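Local coordinates for 6-aminohexanoate-dimer hydrolase (Bacillus anthracis, PDB 4GB7), which probably hydrolyses amide or ester bonds as a serine hydrolase of the beta-lactamase clan, with 6-aminohexanoate dimers as the suggested substrate, at residues 42-50 / 212-220; 278-289 / 302-313. All coordinates share one frame; numbering follows the deposited sequence. Where two conformers were deposited one is given.

Contact 1 of 2, residues 42-50 / 212-220; sequences VTKKNWLDD and YLASNILPR
The Schellman motif that ends helix 206-214 meets the loop ahead of helix 52-56, where Lys44 and Trp47 reach for two successive carbonyls, those of Asn216 and Ile217. Asn216 takes a positive phi of 66°, and Lys44 NZ donates to Asn216 O at 2.9 Å, tilted from the carbonyl plane. The lysine chain is extended beyond CG, which carries the ammonium from beside Ile217 O, near CB, to Asn216 O. There a water accepts from Lys44 NZ and donates to Asn216 OD1 and to Leu218 O, so that the lysine holds Asn216 O directly and the other two oxygens through the water. Trp47 NE1 gives Ile217 O a weak, bent hydrogen bond (2.8 Å). The benzo edge of the same indole points at one face of Tyr212 in an edge-to-face pair, centroids 5.3 Å apart and planes at 65°; Trp47 CZ2 also touches Ile217 CD1 at 3.8 Å. Leu218 CD2 reaches Trp47 NE1 and lies 3.4 Å from Lys44 O, a buried oxygen with no hydrogen-bond partner in the model. Pro219 CG lies against Lys45 CA (3.8 Å). Around this join, Phe63 meets the Trp47 ring, Val42 packs on helix 52-56, and Arg220 fastens the segment after helix 206-214 through a salt bridge to Glu293.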
loop_
_atom_site.group_PDB
_atom_site.type_symbol
_atom_site.label_atom_id
_atom_site.label_comp_id
_atom_site.label_asym_id
_atom_site.label_seq_id
_atom_site.Cartn_x
_atom_site.Cartn_y
_atom_site.Cartn_z
ATOM N N VAL A 42 -1.214 -12.683 -21.122
ATOM C CA VAL A 42 -1.481 -11.495 -20.318
ATOM C C VAL A 42 -1.028 -10.265 -21.098
ATOM O O VAL A 42 0.120 -10.201 -21.542
ATOM C CB VAL A 42 -0.778 -11.579 -18.948
ATOM C CG1 VAL A 42 -0.884 -10.265 -18.192
ATOM C CG2 VAL A 42 -1.403 -12.693 -18.119
ATOM N N THR A 43 -1.935 -9.303 -21.266
ATOM C CA THR A 43 -1.702 -8.148 -22.160
ATOM C C THR A 43 -1.944 -6.854 -21.390
ATOM O O THR A 43 -2.508 -6.890 -20.292
ATOM C CB THR A 43 -2.635 -8.199 -23.364
ATOM O OG1 THR A 43 -3.982 -7.890 -22.946
ATOM C CG2 THR A 43 -2.611 -9.591 -24.013
ATOM N N LYS A 44 -1.533 -5.724 -21.957
ATOM C CA LYS A 44 -1.836 -4.438 -21.353
ATOM C C LYS A 44 -3.331 -4.209 -21.257
ATOM O O LYS A 44 -3.779 -3.436 -20.423
ATOM C CB LYS A 44 -1.210 -3.275 -22.091
ATOM C CG LYS A 44 0.297 -3.280 -22.075
ATOM C CD LYS A 44 0.811 -2.019 -22.728
ATOM C CE LYS A 44 2.324 -2.128 -22.887
ATOM N NZ LYS A 44 2.966 -0.884 -23.345
ATOM N N LYS A 45 -4.116 -4.909 -22.088
ATOM C CA LYS A 45 -5.559 -4.740 -22.065
ATOM C C LYS A 45 -6.191 -5.467 -20.895
ATOM O O LYS A 45 -7.058 -4.897 -20.228
ATOM C CB LYS A 45 -6.216 -5.175 -23.400
ATOM C CG LYS A 45 -7.571 -4.532 -23.627
ATOM C CD LYS A 45 -8.269 -4.907 -24.950
ATOM C CE LYS A 45 -7.353 -4.909 -26.175
ATOM N NZ LYS A 45 -6.472 -6.117 -26.265
ATOM N N ASN A 46 -5.706 -6.684 -20.611
ATOM C CA ASN A 46 -6.381 -7.603 -19.732
ATOM C C ASN A 46 -5.733 -7.951 -18.380
ATOM O O ASN A 46 -6.329 -8.701 -17.618
ATOM C CB ASN A 46 -6.716 -8.921 -20.466
ATOM C CG ASN A 46 -5.495 -9.830 -20.694
ATOM O OD1 ASN A 46 -4.406 -9.616 -20.135
ATOM N ND2 ASN A 46 -5.679 -10.855 -21.527
ATOM N N TRP A 47 -4.557 -7.389 -18.081
ATOM C CA TRP A 47 -3.785 -7.832 -16.947
ATOM C C TRP A 47 -4.481 -7.642 -15.616
ATOM O O TRP A 47 -4.141 -8.339 -14.664
ATOM C CB TRP A 47 -2.416 -7.193 -16.911
ATOM C CG TRP A 47 -2.395 -5.740 -16.611
ATOM C CD1 TRP A 47 -2.580 -4.693 -17.492
ATOM C CD2 TRP A 47 -2.250 -5.134 -15.315
ATOM N NE1 TRP A 47 -2.486 -3.473 -16.835
ATOM C CE2 TRP A 47 -2.303 -3.687 -15.517
ATOM C CE3 TRP A 47 -2.028 -5.620 -14.052
ATOM C CZ2 TRP A 47 -2.164 -2.804 -14.477
ATOM C CZ3 TRP A 47 -1.882 -4.714 -13.010
ATOM C CH2 TRP A 47 -1.964 -3.337 -13.221
ATOM N N LEU A 48 -5.429 -6.711 -15.557
ATOM C CA LEU A 48 -6.194 -6.386 -14.365
ATOM C C LEU A 48 -7.456 -7.193 -14.194
ATOM O O LEU A 48 -8.201 -7.035 -13.193
ATOM C CB LEU A 48 -6.604 -4.920 -14.410
ATOM C CG LEU A 48 -5.466 -3.963 -14.197
ATOM C CD1 LEU A 48 -6.029 -2.556 -14.378
ATOM C CD2 LEU A 48 -4.823 -4.147 -12.820
ATOM N N ASP A 49 -7.729 -8.059 -15.150
ATOM C CA ASP A 49 -8.990 -8.786 -15.172
ATOM C C ASP A 49 -8.728 -10.211 -14.721
ATOM O O ASP A 49 -7.650 -10.745 -14.980
ATOM C CB ASP A 49 -9.557 -8.830 -16.591
ATOM C CG ASP A 49 -9.953 -7.494 -17.123
ATOM O OD1 ASP A 49 -10.372 -6.606 -16.344
ATOM O OD2 ASP A 49 -9.846 -7.360 -18.364
ATOM N N ASP A 50 -9.731 -10.820 -14.092
ATOM C CA ASP A 50 -9.702 -12.238 -13.836
ATOM C C ASP A 50 -9.792 -12.972 -15.184
ATOM O O ASP A 50 -10.625 -12.608 -16.021
ATOM C CB ASP A 50 -10.896 -12.671 -12.956
ATOM C CG ASP A 50 -10.754 -14.099 -12.472
ATOM O OD1 ASP A 50 -9.824 -14.385 -11.672
ATOM O OD2 ASP A 50 -11.599 -14.951 -12.871
ATOM N N TYR A 212 -1.724 4.263 -14.596
ATOM C CA TYR A 212 -1.296 3.166 -15.443
ATOM C C TYR A 212 -1.060 3.577 -16.925
ATOM O O TYR A 212 -0.108 3.119 -17.517
ATOM C CB TYR A 212 -2.271 2.004 -15.356
ATOM C CG TYR A 212 -2.448 1.420 -13.955
ATOM C CD1 TYR A 212 -1.438 1.480 -13.004
ATOM C CD2 TYR A 212 -3.580 0.721 -13.630
ATOM C CE1 TYR A 212 -1.590 0.932 -11.750
ATOM C CE2 TYR A 212 -3.765 0.200 -12.355
ATOM C CZ TYR A 212 -2.765 0.262 -11.436
ATOM O OH TYR A 212 -2.959 -0.285 -10.191
ATOM N N LEU A 213 -1.901 4.452 -17.491
ATOM C CA LEU A 213 -1.666 4.987 -18.828
ATOM C C LEU A 213 -0.350 5.789 -18.850
ATOM O O LEU A 213 0.480 5.622 -19.735
ATOM C CB LEU A 213 -2.814 5.861 -19.268
ATOM C CG LEU A 213 -4.077 5.075 -19.664
ATOM C CD1 LEU A 213 -5.297 5.993 -19.537
ATOM C CD2 LEU A 213 -3.939 4.447 -21.052
ATOM N N ALA A 214 -0.151 6.615 -17.840
ATOM C CA ALA A 214 1.127 7.362 -17.680
ATOM C C ALA A 214 2.365 6.473 -17.653
ATOM O O ALA A 214 3.445 6.863 -18.142
ATOM C CB ALA A 214 1.075 8.237 -16.436
ATOM N N SER A 215 2.203 5.274 -17.083
ATOM C CA SER A 215 3.270 4.314 -16.930
ATOM C C SER A 215 3.357 3.344 -18.100
ATOM O O SER A 215 4.160 2.419 -18.058
ATOM C CB SER A 215 3.041 3.478 -15.662
ATOM O OG SER A 215 2.906 4.274 -14.526
ATOM N N ASN A 216 2.494 3.524 -19.108
ATOM C CA ASN A 216 2.494 2.699 -20.292
ATOM C C ASN A 216 2.114 1.241 -20.036
ATOM O O ASN A 216 2.620 0.351 -20.715
ATOM C CB ASN A 216 3.859 2.770 -21.007
ATOM C CG ASN A 216 3.785 2.287 -22.443
ATOM O OD1 ASN A 216 2.775 2.472 -23.106
ATOM N ND2 ASN A 216 4.857 1.666 -22.925
ATOM N N ILE A 217 1.265 0.987 -19.039
ATOM C CA ILE A 217 0.883 -0.400 -18.731
ATOM C C ILE A 217 -0.615 -0.630 -18.928
ATOM O O ILE A 217 -1.132 -1.693 -18.580
ATOM C CB ILE A 217 1.370 -0.877 -17.328
ATOM C CG1 ILE A 217 0.678 -0.162 -16.169
ATOM C CG2 ILE A 217 2.875 -0.751 -17.199
ATOM C CD1 ILE A 217 1.019 -0.765 -14.803
ATOM N N LEU A 218 -1.308 0.386 -19.455
ATOM C CA LEU A 218 -2.612 0.188 -20.125
ATOM C C LEU A 218 -2.457 0.631 -21.577
ATOM O O LEU A 218 -1.520 1.353 -21.915
ATOM C CB LEU A 218 -3.733 0.960 -19.453
ATOM C CG LEU A 218 -4.201 0.400 -18.103
ATOM C CD1 LEU A 218 -5.164 1.360 -17.424
ATOM C CD2 LEU A 218 -4.808 -0.986 -18.313
ATOM N N PRO A 219 -3.371 0.195 -22.457
ATOM C CA PRO A 219 -3.166 0.455 -23.886
ATOM C C PRO A 219 -3.369 1.925 -24.239
ATOM O O PRO A 219 -4.381 2.529 -23.830
ATOM C CB PRO A 219 -4.251 -0.376 -24.553
ATOM C CG PRO A 219 -4.583 -1.409 -23.552
ATOM C CD PRO A 219 -4.501 -0.708 -22.249
ATOM N N ARG A 220 -2.435 2.481 -25.007
ATOM C CA ARG A 220 -2.592 3.852 -25.475
ATOM C C ARG A 220 -3.085 3.751 -26.913
ATOM O O ARG A 220 -2.378 3.238 -27.770
ATOM C CB ARG A 220 -1.287 4.621 -25.405
ATOM C CG ARG A 220 -0.724 4.847 -24.023
ATOM C CD ARG A 220 0.740 5.292 -24.049
ATOM N NE ARG A 220 1.258 5.652 -22.717
ATOM C CZ ARG A 220 2.533 5.954 -22.457
ATOM N NH1 ARG A 220 3.435 5.943 -23.443
ATOM N NH2 ARG A 220 2.900 6.302 -21.211
HETATM O O HOH W 1 0.561 1.277 -23.500
#

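Contact 2 of 2, residues 278-289 / 302-313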
loop_
_atom_site.group_PDB
_atom_site.type_symbol
_atom_site.label_atom_id
_atom_site.label_comp_id
_atom_site.label_asym_id
_atom_site.label_seq_id
_atom_site.Cartn_x
_atom_site.Cartn_y
_atom_site.Cartn_z
ATOM N N TRP A 278 14.601 -1.216 3.501
ATOM C CA TRP A 278 14.617 -2.620 2.986
ATOM C C TRP A 278 15.908 -3.360 3.323
ATOM O O TRP A 278 15.954 -4.576 3.318
ATOM C CB TRP A 278 14.337 -2.704 1.453
ATOM C CG TRP A 278 13.462 -3.881 1.150
ATOM C CD1 TRP A 278 13.836 -5.157 0.785
ATOM C CD2 TRP A 278 12.023 -3.905 1.284
ATOM N NE1 TRP A 278 12.733 -5.968 0.665
ATOM C CE2 TRP A 278 11.602 -5.270 0.996
ATOM C CE3 TRP A 278 11.063 -2.955 1.619
ATOM C CZ2 TRP A 278 10.261 -5.630 1.008
ATOM C CZ3 TRP A 278 9.724 -3.337 1.653
ATOM C CH2 TRP A 278 9.331 -4.622 1.329
ATOM N N SER A 279 16.979 -2.615 3.527
ATOM C CA SER A 279 18.276 -3.168 3.858
ATOM C C SER A 279 18.500 -3.205 5.376
ATOM O O SER A 279 19.528 -3.700 5.797
ATOM C CB SER A 279 19.389 -2.348 3.226
ATOM O OG SER A 279 19.464 -1.055 3.767
ATOM N N GLN A 280 17.553 -2.674 6.170
ATOM C CA GLN A 280 17.764 -2.392 7.590
ATOM C C GLN A 280 17.005 -3.259 8.552
ATOM O O GLN A 280 17.279 -3.185 9.740
ATOM C CB GLN A 280 17.359 -0.943 7.882
ATOM C CG GLN A 280 18.086 0.064 6.991
ATOM C CD GLN A 280 19.483 0.212 7.437
ATOM O OE1 GLN A 280 19.722 0.595 8.583
ATOM N NE2 GLN A 280 20.435 -0.088 6.548
ATOM N N ILE A 281 16.067 -4.100 8.088
ATOM C CA ILE A 281 15.227 -4.848 9.050
ATOM C C ILE A 281 15.138 -6.352 8.772
ATOM O O ILE A 281 14.109 -6.990 9.048
ATOM C CB ILE A 281 13.817 -4.213 9.261
ATOM C CG1 ILE A 281 12.960 -4.263 7.962
ATOM C CG2 ILE A 281 13.957 -2.732 9.709
ATOM C CD1 ILE A 281 11.522 -3.810 8.179
ATOM N N GLY A 282 16.221 -6.897 8.204
ATOM C CA GLY A 282 16.371 -8.357 8.057
ATOM C C GLY A 282 15.495 -8.974 6.990
ATOM O O GLY A 282 15.212 -10.197 7.039
HETATM N N MSE A 283 15.105 -8.177 6.000
HETATM C CA MSE A 283 14.260 -8.669 4.873
HETATM C C MSE A 283 14.931 -9.844 4.150
HETATM O O MSE A 283 16.140 -9.845 3.933
HETATM C CB MSE A 283 14.088 -7.591 3.830
HETATM C CG MSE A 283 13.449 -6.277 4.346
HETATM SE SE MSE A 283 11.656 -6.652 5.061
HETATM C CE MSE A 283 10.992 -4.864 4.736
ATOM N N GLU A 284 14.121 -10.826 3.785
ATOM C CA GLU A 284 14.590 -12.013 3.129
ATOM C C GLU A 284 14.908 -11.853 1.643
ATOM O O GLU A 284 15.743 -12.609 1.114
ATOM C CB GLU A 284 13.498 -13.086 3.238
ATOM C CG GLU A 284 13.347 -13.743 4.562
ATOM C CD GLU A 284 12.177 -14.715 4.497
ATOM O OE1 GLU A 284 12.352 -15.853 3.982
ATOM O OE2 GLU A 284 11.099 -14.333 4.946
ATOM N N GLU A 285 14.145 -10.975 0.957
ATOM C CA GLU A 285 14.229 -10.820 -0.486
ATOM C C GLU A 285 14.212 -9.361 -0.868
ATOM O O GLU A 285 13.784 -8.484 -0.083
ATOM C CB GLU A 285 13.052 -11.524 -1.208
ATOM C CG GLU A 285 12.853 -13.002 -0.838
ATOM C CD GLU A 285 13.931 -13.963 -1.286
ATOM O OE1 GLU A 285 14.697 -13.574 -2.170
ATOM O OE2 GLU A 285 13.962 -15.138 -0.756
ATOM N N ASN A 286 14.686 -9.121 -2.083
ATOM C CA ASN A 286 14.503 -7.830 -2.713
ATOM C C ASN A 286 13.011 -7.530 -2.888
ATOM O O ASN A 286 12.157 -8.439 -3.006
ATOM C CB ASN A 286 15.186 -7.773 -4.092
ATOM C CG ASN A 286 16.703 -7.846 -4.024
ATOM O OD1 ASN A 286 17.319 -7.561 -3.007
ATOM N ND2 ASN A 286 17.300 -8.276 -5.117
ATOM N N ALA A 287 12.704 -6.255 -2.949
ATOM C CA ALA A 287 11.431 -5.807 -3.466
ATOM C C ALA A 287 11.730 -5.102 -4.803
ATOM O O ALA A 287 12.886 -5.082 -5.276
ATOM C CB ALA A 287 10.691 -4.908 -2.472
ATOM N N TYR A 288 10.705 -4.610 -5.445
ATOM C CA TYR A 288 10.876 -3.790 -6.641
ATOM C C TYR A 288 9.668 -2.906 -6.876
ATOM O O TYR A 288 8.538 -3.246 -6.448
ATOM C CB TYR A 288 11.177 -4.637 -7.871
ATOM C CG TYR A 288 10.117 -5.615 -8.315
ATOM C CD1 TYR A 288 8.983 -5.206 -9.074
ATOM C CD2 TYR A 288 10.274 -6.969 -8.043
ATOM C CE1 TYR A 288 8.046 -6.169 -9.506
ATOM C CE2 TYR A 288 9.359 -7.900 -8.482
ATOM C CZ TYR A 288 8.254 -7.485 -9.234
ATOM O OH TYR A 288 7.321 -8.387 -9.717
ATOM N N TYR A 289 9.913 -1.757 -7.511
ATOM C CA TYR A 289 8.857 -0.883 -7.969
ATOM C C TYR A 289 8.657 -0.980 -9.471
ATOM O O TYR A 289 9.622 -0.890 -10.236
ATOM C CB TYR A 289 9.198 0.593 -7.744
ATOM C CG TYR A 289 8.900 1.148 -6.381
ATOM C CD1 TYR A 289 7.606 1.587 -6.037
ATOM C CD2 TYR A 289 9.913 1.265 -5.425
ATOM C CE1 TYR A 289 7.338 2.111 -4.781
ATOM C CE2 TYR A 289 9.639 1.806 -4.183
ATOM C CZ TYR A 289 8.382 2.247 -3.863
ATOM O OH TYR A 289 8.202 2.758 -2.580
ATOM N N GLY A 302 3.038 0.804 -7.064
ATOM C CA GLY A 302 3.924 -0.104 -7.810
ATOM C C GLY A 302 4.925 -0.981 -7.071
ATOM O O GLY A 302 5.758 -1.640 -7.703
ATOM N N LEU A 303 4.876 -0.986 -5.742
ATOM C CA LEU A 303 5.819 -1.782 -4.939
ATOM C C LEU A 303 5.346 -3.208 -4.887
ATOM O O LEU A 303 4.169 -3.450 -4.682
ATOM C CB LEU A 303 5.981 -1.209 -3.536
ATOM C CG LEU A 303 7.084 -1.803 -2.658
ATOM C CD1 LEU A 303 8.496 -1.674 -3.268
ATOM C CD2 LEU A 303 7.013 -1.152 -1.287
ATOM N N ASN A 304 6.263 -4.118 -5.114
ATOM C CA ASN A 304 6.078 -5.578 -5.129
ATOM C C ASN A 304 7.045 -6.150 -4.085
ATOM O O ASN A 304 8.257 -5.844 -4.108
ATOM C CB ASN A 304 6.423 -6.159 -6.480
ATOM C CG ASN A 304 5.381 -5.853 -7.551
ATOM O OD1 ASN A 304 4.636 -6.766 -7.982
ATOM N ND2 ASN A 304 5.259 -4.590 -7.934
ATOM N N ALA A 305 6.519 -6.946 -3.149
ATOM C CA ALA A 305 7.322 -7.469 -2.031
ATOM C C ALA A 305 6.797 -8.830 -1.606
ATOM O O ALA A 305 5.671 -9.209 -1.974
ATOM C CB ALA A 305 7.317 -6.512 -0.852
ATOM N N THR A 306 7.577 -9.564 -0.836
ATOM C CA THR A 306 7.050 -10.824 -0.288
ATOM C C THR A 306 6.242 -10.574 1.005
ATOM O O THR A 306 6.346 -9.517 1.656
ATOM C CB THR A 306 8.156 -11.855 0.029
ATOM O OG1 THR A 306 8.855 -11.437 1.203
ATOM C CG2 THR A 306 9.089 -12.106 -1.161
ATOM N N ALA A 307 5.376 -11.515 1.340
ATOM C CA ALA A 307 4.452 -11.362 2.456
ATOM C C ALA A 307 5.165 -11.295 3.807
ATOM O O ALA A 307 4.807 -10.450 4.657
ATOM C CB ALA A 307 3.396 -12.481 2.480
ATOM N N ARG A 308 6.138 -12.189 4.018
ATOM C CA ARG A 308 6.902 -12.143 5.241
ATOM C C ARG A 308 7.694 -10.845 5.343
ATOM O O ARG A 308 7.850 -10.337 6.431
ATOM C CB ARG A 308 7.844 -13.332 5.383
ATOM C CG ARG A 308 7.073 -14.581 5.768
ATOM C CD ARG A 308 7.967 -15.718 6.273
ATOM N NE ARG A 308 8.950 -16.106 5.293
ATOM C CZ ARG A 308 8.800 -17.030 4.340
ATOM N NH1 ARG A 308 9.801 -17.265 3.505
ATOM N NH2 ARG A 308 7.678 -17.738 4.209
ATOM N N ASP A 309 8.189 -10.346 4.223
ATOM C CA ASP A 309 8.939 -9.103 4.277
ATOM C C ASP A 309 8.020 -7.945 4.660
ATOM O O ASP A 309 8.412 -7.070 5.443
ATOM C CB ASP A 309 9.700 -8.825 2.967
ATOM C CG ASP A 309 10.981 -9.686 2.849
ATOM O OD1 ASP A 309 11.403 -10.253 3.898
ATOM O OD2 ASP A 309 11.610 -9.741 1.777
HETATM N N MSE A 310 6.826 -7.913 4.115
HETATM C CA MSE A 310 5.844 -6.915 4.530
HETATM C C MSE A 310 5.498 -7.061 5.993
HETATM O O MSE A 310 5.312 -6.078 6.671
HETATM C CB MSE A 310 4.578 -6.980 3.720
HETATM C CG MSE A 310 4.730 -6.450 2.362
HETATM SE SE MSE A 310 5.283 -4.565 2.345
HETATM C CE MSE A 310 4.445 -3.930 3.970
ATOM N N ALA A 311 5.458 -8.292 6.505
ATOM C CA ALA A 311 5.225 -8.517 7.919
ATOM C C ALA A 311 6.338 -7.951 8.804
ATOM O O ALA A 311 6.087 -7.443 9.891
ATOM C CB ALA A 311 5.040 -9.988 8.173
ATOM N N ARG A 312 7.582 -8.057 8.335
ATOM C CA ARG A 312 8.698 -7.468 9.041
ATOM C C ARG A 312 8.512 -5.968 9.145
ATOM O O ARG A 312 8.719 -5.381 10.215
ATOM C CB ARG A 312 10.020 -7.756 8.332
ATOM C CG ARG A 312 10.417 -9.229 8.311
ATOM C CD ARG A 312 11.735 -9.489 7.559
ATOM N NE ARG A 312 12.216 -10.826 7.862
ATOM C CZ ARG A 312 11.774 -11.929 7.251
ATOM N NH1 ARG A 312 10.909 -11.863 6.239
ATOM N NH2 ARG A 312 12.199 -13.111 7.670
ATOM N N PHE A 313 8.084 -5.339 8.063
ATOM C CA PHE A 313 7.833 -3.884 8.094
ATOM C C PHE A 313 6.660 -3.545 9.066
ATOM O O PHE A 313 6.692 -2.617 9.818
ATOM C CB PHE A 313 7.484 -3.388 6.709
ATOM C CG PHE A 313 7.163 -1.921 6.659
ATOM C CD1 PHE A 313 8.169 -1.006 6.833
ATOM C CD2 PHE A 313 5.867 -1.448 6.426
ATOM C CE1 PHE A 313 7.900 0.340 6.765
ATOM C CE2 PHE A 313 5.598 -0.085 6.360
ATOM C CZ PHE A 313 6.608 0.797 6.526
HETATM O O HOH W 2 9.819 -13.957 2.037
HETATM O O HOH W 3 10.325 -8.726 -0.526
HETATM O O HOH W 4 4.302 -9.320 -8.731
#
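Glu284 and Arg308 pair side-on, with Arg308 NE 2.8 Å from Glu284 OE2 and Arg308 NH1 3.0 Å from Glu284 OE1, both on syn lone pairs and with the two planes nearly coplanar. The anti lone pair of Glu284 OE2 takes Arg312 NH1 at 2.8 Å, from a guanidinium turned 66° to the carboxylate. Arg308 NH2 also pairs with Glu132 and Glu124. Asp309, one turn before Arg312 on the helix, turns its carboxylate to the loop backbone: OD1 accepts from Glu284 N (2.8 Å) and OD2 from Glu285 N (2.9 Å). With a weak salt-bridge bond from Arg312 NH1 to Asp309 OD1, these probably favour its charged form. Thr306, at the N-cap, accepts from Asp309 N with OG1. Further along, strands 287-290 and 303-305 are the central pair of a four-stranded antiparallel sheet, and Tyr288 and Asn304 exchange both backbone hydrogen bonds. Tyr288 CG stands between its own N and carbonyl carbon (chi1 63°), which brings the ring over Asn304, whose CB lies 3.6 Å from the ring centroid; Tyr288 OH bonds to Lys61 N. Leu303 CD1 sits over the centre of the Tyr289 face, while Trp278 CH2 presses on Ala305 CB at 3.5 Å.

Overall arrangement
Near the start of the chain, residues 42-50 lead into helix 52-56; contact 1 is closed 162 residues later, when the chain leaves helix 206-214. The long loop it closes includes strands 66-69 and 136-137, which later become the outer strands of the sheet containing contact 2. Contact 2 opens only after contact 1 is complete, and its 12-residue connection joins two adjacent antiparallel strands of that sheet. The two contacts therefore follow in series, neither nested nor crossed. Their centres are about 25 Å apart. Contact 1 ties the N-terminal loop to a helix end near the periphery, and contact 2 joins sheet, loop and helix 307-318 in the interior.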